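Local coordinates for peroxisomal fatty acid beta-oxidation multifunctional protein MFP2 (PDB 2WTB) that hydrates long-chain enoyl-CoA esters and oxidises 3-hydroxyacyl-CoA esters with NAD+ in peroxisomal fatty acid beta-oxidation during seed germination, at residues D16-I21 and A54-G59; P155-L160 and L181-A186. One frame throughout, in Å; residues are numbered along the deposited sequence.

Interaction 1 (D16-I21 and A54-G59); sequences DGVAVI and AIVITG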
ATOM      1  N   ASP A  16     -27.979 -37.657  -1.715  1.00 65.38           N
ATOM      2  CA  ASP A  16     -29.158 -36.846  -1.990  1.00 60.13           C
ATOM      3  C   ASP A  16     -29.121 -36.331  -3.422  1.00 57.28           C
ATOM      4  O   ASP A  16     -30.040 -35.648  -3.872  1.00 68.41           O
ATOM      5  CB  ASP A  16     -29.262 -35.681  -1.003  1.00 57.61           C
ATOM      6  CG  ASP A  16     -28.019 -34.814  -0.988  1.00 57.22           C
ATOM      7  OD1 ASP A  16     -27.111 -35.049  -1.814  1.00 54.57           O
ATOM      8  OD2 ASP A  16     -27.951 -33.895  -0.145  1.00 54.03           O
ATOM      9  N   GLY A  17     -28.047 -36.660  -4.133  1.00 45.61           N
ATOM     10  CA  GLY A  17     -27.921 -36.300  -5.531  1.00 44.64           C
ATOM     11  C   GLY A  17     -27.240 -34.967  -5.755  1.00 55.89           C
ATOM     12  O   GLY A  17     -27.057 -34.541  -6.896  1.00 65.07           O
ATOM     13  N   VAL A  18     -26.863 -34.302  -4.667  1.00 53.61           N
ATOM     14  CA  VAL A  18     -26.185 -33.014  -4.766  1.00 54.80           C
ATOM     15  C   VAL A  18     -24.685 -33.187  -4.992  1.00 57.97           C
ATOM     16  O   VAL A  18     -24.013 -33.916  -4.260  1.00 49.65           O
ATOM     17  CB  VAL A  18     -26.406 -32.148  -3.511  1.00 43.81           C
ATOM     18  CG1 VAL A  18     -25.815 -30.765  -3.722  1.00 40.88           C
ATOM     19  CG2 VAL A  18     -27.886 -32.050  -3.185  1.00 41.66           C
ATOM     20  N   ALA A  19     -24.166 -32.511  -6.012  1.00 51.55           N
ATOM     21  CA  ALA A  19     -22.741 -32.549  -6.306  1.00 47.80           C
ATOM     22  C   ALA A  19     -22.020 -31.381  -5.637  1.00 54.33           C
ATOM     23  O   ALA A  19     -22.305 -30.218  -5.920  1.00 64.23           O
ATOM     24  CB  ALA A  19     -22.509 -32.532  -7.813  1.00 43.15           C
ATOM     25  N   VAL A  20     -21.085 -31.702  -4.746  1.00 51.18           N
ATOM     26  CA  VAL A  20     -20.295 -30.692  -4.051  1.00 45.98           C
ATOM     27  C   VAL A  20     -18.923 -30.546  -4.698  1.00 51.38           C
ATOM     28  O   VAL A  20     -18.159 -31.507  -4.769  1.00 68.85           O
ATOM     29  CB  VAL A  20     -20.095 -31.057  -2.572  1.00 48.88           C
ATOM     30  CG1 VAL A  20     -19.340 -29.950  -1.849  1.00 45.86           C
ATOM     31  CG2 VAL A  20     -21.433 -31.327  -1.906  1.00 54.55           C
ATOM     32  N   ILE A  21     -18.613 -29.339  -5.162  1.00 41.75           N
ATOM     33  CA  ILE A  21     -17.335 -29.062  -5.804  1.00 42.92           C
ATOM     34  C   ILE A  21     -16.462 -28.199  -4.905  1.00 54.85           C
ATOM     35  O   ILE A  21     -16.838 -27.078  -4.557  1.00 55.70           O
ATOM     36  CB  ILE A  21     -17.534 -28.330  -7.142  1.00 47.26           C
ATOM     37  CG1 ILE A  21     -18.476 -29.120  -8.049  1.00 47.29           C
ATOM     38  CG2 ILE A  21     -16.198 -28.087  -7.830  1.00 38.57           C
ATOM     39  CD1 ILE A  21     -18.711 -28.459  -9.379  1.00 45.25           C
ATOM     40  N   ALA A  54     -28.535 -31.205  -8.325  1.00 54.55           N
ATOM     41  CA  ALA A  54     -28.075 -29.828  -8.219  1.00 44.67           C
ATOM     42  C   ALA A  54     -26.580 -29.795  -7.918  1.00 54.60           C
ATOM     43  O   ALA A  54     -25.939 -30.840  -7.812  1.00 63.95           O
ATOM     44  CB  ALA A  54     -28.856 -29.090  -7.143  1.00 35.49           C
ATOM     45  N   ILE A  55     -26.031 -28.594  -7.781  1.00 48.99           N
ATOM     46  CA  ILE A  55     -24.606 -28.434  -7.529  1.00 44.69           C
ATOM     47  C   ILE A  55     -24.363 -27.461  -6.383  1.00 49.39           C
ATOM     48  O   ILE A  55     -25.096 -26.490  -6.211  1.00 55.09           O
ATOM     49  CB  ILE A  55     -23.856 -27.926  -8.783  1.00 47.73           C
ATOM     50  CG1 ILE A  55     -23.841 -28.993  -9.879  1.00 55.17           C
ATOM     51  CG2 ILE A  55     -22.439 -27.509  -8.435  1.00 38.36           C
ATOM     52  CD1 ILE A  55     -25.050 -28.963 -10.786  1.00 61.98           C
ATOM     53  N   VAL A  56     -23.334 -27.736  -5.592  1.00 47.03           N
ATOM     54  CA  VAL A  56     -22.899 -26.814  -4.558  1.00 40.28           C
ATOM     55  C   VAL A  56     -21.412 -26.553  -4.745  1.00 39.26           C
ATOM     56  O   VAL A  56     -20.658 -27.460  -5.090  1.00 45.99           O
ATOM     57  CB  VAL A  56     -23.173 -27.375  -3.149  1.00 38.66           C
ATOM     58  CG1 VAL A  56     -22.492 -26.523  -2.088  1.00 32.41           C
ATOM     59  CG2 VAL A  56     -24.672 -27.454  -2.898  1.00 40.38           C
ATOM     60  N   ILE A  57     -20.995 -25.309  -4.546  1.00 34.73           N
ATOM     61  CA  ILE A  57     -19.591 -24.952  -4.695  1.00 37.38           C
ATOM     62  C   ILE A  57     -19.036 -24.386  -3.396  1.00 50.12           C
ATOM     63  O   ILE A  57     -19.659 -23.540  -2.755  1.00 42.52           O
ATOM     64  CB  ILE A  57     -19.373 -23.918  -5.814  1.00 37.90           C
ATOM     65  CG1 ILE A  57     -20.014 -24.383  -7.125  1.00 39.19           C
ATOM     66  CG2 ILE A  57     -17.881 -23.646  -5.997  1.00 35.34           C
ATOM     67  CD1 ILE A  57     -19.802 -23.417  -8.292  1.00 29.55           C
ATOM     68  N   THR A  58     -17.858 -24.861  -3.009  1.00 52.73           N
ATOM     69  CA  THR A  58     -17.201 -24.371  -1.808  1.00 46.22           C
ATOM     70  C   THR A  58     -15.690 -24.473  -1.963  1.00 40.71           C
ATOM     71  O   THR A  58     -15.197 -25.128  -2.881  1.00 41.58           O
ATOM     72  CB  THR A  58     -17.656 -25.149  -0.560  1.00 51.26           C
ATOM     73  OG1 THR A  58     -17.014 -24.616   0.602  1.00 59.78           O
ATOM     74  CG2 THR A  58     -17.315 -26.623  -0.700  1.00 43.00           C
ATOM     75  N   GLY A  59     -14.959 -23.813  -1.071  1.00 44.42           N
ATOM     76  CA  GLY A  59     -13.509 -23.825  -1.125  1.00 59.28           C
ATOM     77  C   GLY A  59     -12.895 -24.722  -0.067  1.00 67.65           C
ATOM     78  O   GLY A  59     -13.572 -25.147   0.869  1.00 68.99           O
TER
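Ala19 and Val56 show how parallel strands are laced together: alternate residues turn N and O to the neighbouring strand, so Ala19, Ile21 and Val56 each bond through both. Ala19 N donates to Ala54 O (3.0 Å, N-H...O 178°), while Ala19 O takes Val56 N at 2.7 Å. The pattern repeats two residues on, where Ile21 N reaches Val56 O at 2.8 Å and Thr58 N reaches Ile21 O at 2.9 Å, both donors lying nearly along the C=O axis. The short segments diverge by only 22°.

Side chains add most on the two faces of this laced part. Val56 CG2 sits beside its own backbone N and comes obliquely against Val18 CG1 at 3.6 Å, on a face covered by helix 193-205. On the other face Ile21, with CG1 beside the backbone N (chi1 -55°), extends CD1 to 4.0 Å from Ile55 CG2, beneath helix 33-46.

The start of the pair is looser. Gly17 O stays 3.9 Å from Ala54 N, too far for a bond. Asp16, partly exposed, has OD1 accepting Val18 N from above the carboxylate plane in an Asx turn, while OD2 forms a salt bridge with Arg198. Farther along the ladder, partly exposed Val20 makes a light contact, CG1 lying 4.1 Å from Thr58 CG2. Strand 18-24, helix 33-46 and strand 54-59 form a beta-alpha-beta unit of the crotonase fold.

Interaction 2 (P155-L160 and L181-A186); sequences PRLVGL and LGLIDA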
ATOM      1  N   PRO A 155     -24.281  -4.901  -9.174  1.00 56.67           N
ATOM      2  CA  PRO A 155     -25.337  -3.885  -9.109  1.00 58.15           C
ATOM      3  C   PRO A 155     -26.734  -4.501  -9.066  1.00 53.61           C
ATOM      4  O   PRO A 155     -27.633  -3.934  -8.449  1.00 57.93           O
ATOM      5  CB  PRO A 155     -25.145  -3.094 -10.408  1.00 51.15           C
ATOM      6  CG  PRO A 155     -23.716  -3.311 -10.772  1.00 49.28           C
ATOM      7  CD  PRO A 155     -23.410  -4.713 -10.347  1.00 44.24           C
ATOM      8  N   ARG A 156     -26.909  -5.651  -9.709  1.00 49.49           N
ATOM      9  CA  ARG A 156     -28.208  -6.319  -9.733  1.00 55.69           C
ATOM     10  C   ARG A 156     -28.548  -7.030  -8.419  1.00 58.27           C
ATOM     11  O   ARG A 156     -29.716  -7.307  -8.141  1.00 57.22           O
ATOM     12  CB  ARG A 156     -28.286  -7.298 -10.908  1.00 48.42           C
ATOM     13  CG  ARG A 156     -28.291  -6.611 -12.259  1.00 55.32           C
ATOM     14  CD  ARG A 156     -28.215  -7.602 -13.402  1.00 42.58           C
ATOM     15  NE  ARG A 156     -27.969  -6.923 -14.672  1.00 49.93           N
ATOM     16  CZ  ARG A 156     -28.927  -6.485 -15.481  1.00 51.14           C
ATOM     17  NH1 ARG A 156     -30.199  -6.658 -15.156  1.00 46.07           N
ATOM     18  NH2 ARG A 156     -28.611  -5.876 -16.615  1.00 57.87           N
ATOM     19  N   LEU A 157     -27.532  -7.319  -7.613  1.00 49.33           N
ATOM     20  CA  LEU A 157     -27.744  -8.021  -6.347  1.00 54.65           C
ATOM     21  C   LEU A 157     -27.783  -7.084  -5.141  1.00 58.06           C
ATOM     22  O   LEU A 157     -28.518  -7.330  -4.184  1.00 57.86           O
ATOM     23  CB  LEU A 157     -26.678  -9.102  -6.137  1.00 37.62           C
ATOM     24  CG  LEU A 157     -26.870 -10.391  -6.937  1.00 52.56           C
ATOM     25  CD1 LEU A 157     -25.688 -11.328  -6.751  1.00 41.90           C
ATOM     26  CD2 LEU A 157     -28.167 -11.079  -6.540  1.00 45.71           C
ATOM     27  N   VAL A 158     -26.998  -6.013  -5.188  1.00 56.83           N
ATOM     28  CA  VAL A 158     -26.865  -5.132  -4.033  1.00 64.52           C
ATOM     29  C   VAL A 158     -27.333  -3.714  -4.317  1.00 63.44           C
ATOM     30  O   VAL A 158     -27.445  -2.898  -3.403  1.00 60.90           O
ATOM     31  CB  VAL A 158     -25.411  -5.076  -3.526  1.00 67.25           C
ATOM     32  CG1 VAL A 158     -24.849  -6.480  -3.370  1.00 59.98           C
ATOM     33  CG2 VAL A 158     -24.551  -4.249  -4.469  1.00 62.36           C
ATOM     34  N   GLY A 159     -27.607  -3.425  -5.585  1.00 69.80           N
ATOM     35  CA  GLY A 159     -28.000  -2.090  -5.992  1.00 64.50           C
ATOM     36  C   GLY A 159     -26.856  -1.370  -6.679  1.00 68.66           C
ATOM     37  O   GLY A 159     -25.694  -1.745  -6.519  1.00 71.90           O
ATOM     38  N   LEU A 160     -27.183  -0.334  -7.446  1.00 69.15           N
ATOM     39  CA  LEU A 160     -26.175   0.412  -8.191  1.00 63.97           C
ATOM     40  C   LEU A 160     -25.312   1.279  -7.278  1.00 67.21           C
ATOM     41  O   LEU A 160     -24.098   1.369  -7.458  1.00 58.78           O
ATOM     42  CB  LEU A 160     -26.834   1.284  -9.261  1.00 60.58           C
ATOM     43  CG  LEU A 160     -25.856   2.010 -10.186  1.00 69.73           C
ATOM     44  CD1 LEU A 160     -24.939   1.008 -10.876  1.00 65.97           C
ATOM     45  CD2 LEU A 160     -26.594   2.868 -11.205  1.00 57.58           C
ATOM     46  N   LEU A 181     -27.977  -6.771   2.287  1.00 63.53           N
ATOM     47  CA  LEU A 181     -27.939  -6.109   0.987  1.00 52.18           C
ATOM     48  C   LEU A 181     -28.546  -6.966  -0.121  1.00 54.90           C
ATOM     49  O   LEU A 181     -28.906  -6.457  -1.182  1.00 61.91           O
ATOM     50  CB  LEU A 181     -26.502  -5.745   0.609  1.00 46.90           C
ATOM     51  CG  LEU A 181     -25.777  -4.702   1.458  1.00 52.04           C
ATOM     52  CD1 LEU A 181     -24.301  -4.674   1.098  1.00 48.17           C
ATOM     53  CD2 LEU A 181     -26.408  -3.332   1.276  1.00 55.15           C
ATOM     54  N   GLY A 182     -28.647  -8.268   0.123  1.00 46.03           N
ATOM     55  CA  GLY A 182     -29.171  -9.182  -0.875  1.00 42.46           C
ATOM     56  C   GLY A 182     -28.064  -9.903  -1.620  1.00 51.79           C
ATOM     57  O   GLY A 182     -28.318 -10.626  -2.583  1.00 57.00           O
ATOM     58  N   LEU A 183     -26.831  -9.701  -1.170  1.00 48.78           N
ATOM     59  CA  LEU A 183     -25.678 -10.372  -1.760  1.00 47.70           C
ATOM     60  C   LEU A 183     -25.563 -11.796  -1.229  1.00 57.38           C
ATOM     61  O   LEU A 183     -25.292 -12.732  -1.985  1.00 53.51           O
ATOM     62  CB  LEU A 183     -24.401  -9.589  -1.462  1.00 43.36           C
ATOM     63  CG  LEU A 183     -23.093 -10.196  -1.967  1.00 49.51           C
ATOM     64  CD1 LEU A 183     -23.197 -10.544  -3.440  1.00 36.84           C
ATOM     65  CD2 LEU A 183     -21.940  -9.239  -1.720  1.00 53.68           C
ATOM     66  N   ILE A 184     -25.776 -11.942   0.079  1.00 53.63           N
ATOM     67  CA  ILE A 184     -25.759 -13.240   0.751  1.00 47.24           C
ATOM     68  C   ILE A 184     -27.166 -13.630   1.193  1.00 48.07           C
ATOM     69  O   ILE A 184     -27.862 -12.844   1.835  1.00 46.70           O
ATOM     70  CB  ILE A 184     -24.850 -13.214   1.995  1.00 45.95           C
ATOM     71  CG1 ILE A 184     -23.405 -12.913   1.601  1.00 43.53           C
ATOM     72  CG2 ILE A 184     -24.930 -14.537   2.737  1.00 40.72           C
ATOM     73  CD1 ILE A 184     -22.778 -13.980   0.728  1.00 54.22           C
ATOM     74  N   ASP A 185     -27.576 -14.849   0.857  1.00 45.38           N
ATOM     75  CA  ASP A 185     -28.935 -15.309   1.133  1.00 40.82           C
ATOM     76  C   ASP A 185     -29.134 -15.798   2.566  1.00 49.54           C
ATOM     77  O   ASP A 185     -30.245 -15.754   3.089  1.00 54.05           O
ATOM     78  CB  ASP A 185     -29.329 -16.413   0.153  1.00 45.23           C
ATOM     79  CG  ASP A 185     -29.529 -15.895  -1.256  1.00 58.58           C
ATOM     80  OD1 ASP A 185     -30.269 -14.904  -1.426  1.00 66.82           O
ATOM     81  OD2 ASP A 185     -28.949 -16.482  -2.192  1.00 60.32           O
ATOM     82  N   ALA A 186     -28.063 -16.270   3.194  1.00 58.54           N
ATOM     83  CA  ALA A 186     -28.153 -16.792   4.555  1.00 54.98           C
ATOM     84  C   ALA A 186     -26.790 -16.850   5.236  1.00 58.85           C
ATOM     85  O   ALA A 186     -25.781 -17.156   4.602  1.00 64.82           O
ATOM     86  CB  ALA A 186     -28.805 -18.169   4.554  1.00 42.11           C
TER
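The backbones of Leu157-Val158, in the last turn of helix 150-158, and of Leu181-Leu183 pass closely, with Val158 CA 5.2 Å from Leu181 CA and Leu157 CA 5.6 Å from Leu183 CA. This is a meeting of two helix ends: Gly182, at a positive phi of 99°, closes helix 175-181 with a Schellman motif, and Gly159 leaves helix 150-158, also with positive phi.

What joins them is apolar packing. Val158 CG1, beside its backbone N (chi1 -49°), meets Leu183 CB at 3.7 Å, and the two side chains lie side by side, pointing the same way. Val158 CB also lies 4.3 Å from Leu181 CB, so one valine fits against the leucines that flank the glycine turn. Leu183 holds CG anti to the backbone N, chi1 178°, which sends its branch to Leu157. There Leu183 CD1 is 4.2 Å from Leu157 CD1. Met122 of helix 116-123 touches both of these leucines, setting the pair against the helix that carries Glu119, the predicted nucleophile. Beyond the turn, Asp185 OD2 accepts the backbone N of Arg127, linking the segment to strand 126-129.

The carbonyls are the less comfortable element. Leu157 O and Leu181 O are 3.2 Å apart, two acceptors that cannot bond to each other, and Leu157 O receives a weak hydrogen bond from Lys220 NZ.

Overall arrangement
Both contacts belong to the N-terminal hydratase/isomerase region and follow one another along the chain, interaction 1 closing before interaction 2 opens. Their centres are 22 Å apart, their nearest atoms about 11 Å, and they do not touch. The six-stranded mixed sheet relates them: interaction 1 pairs its second and third strands, whereas 181-186 leads into its edge strand, 186-187, beside strand 126-129. Both approach Glu119, the predicted nucleophile on helix 116-123, whose side chain is about 11 Å from that of Ile57 and about 9 Å from that of Leu157. The two contacts are thus consistent with parts of one crotonase-type framework around the predicted hydratase/isomerase site.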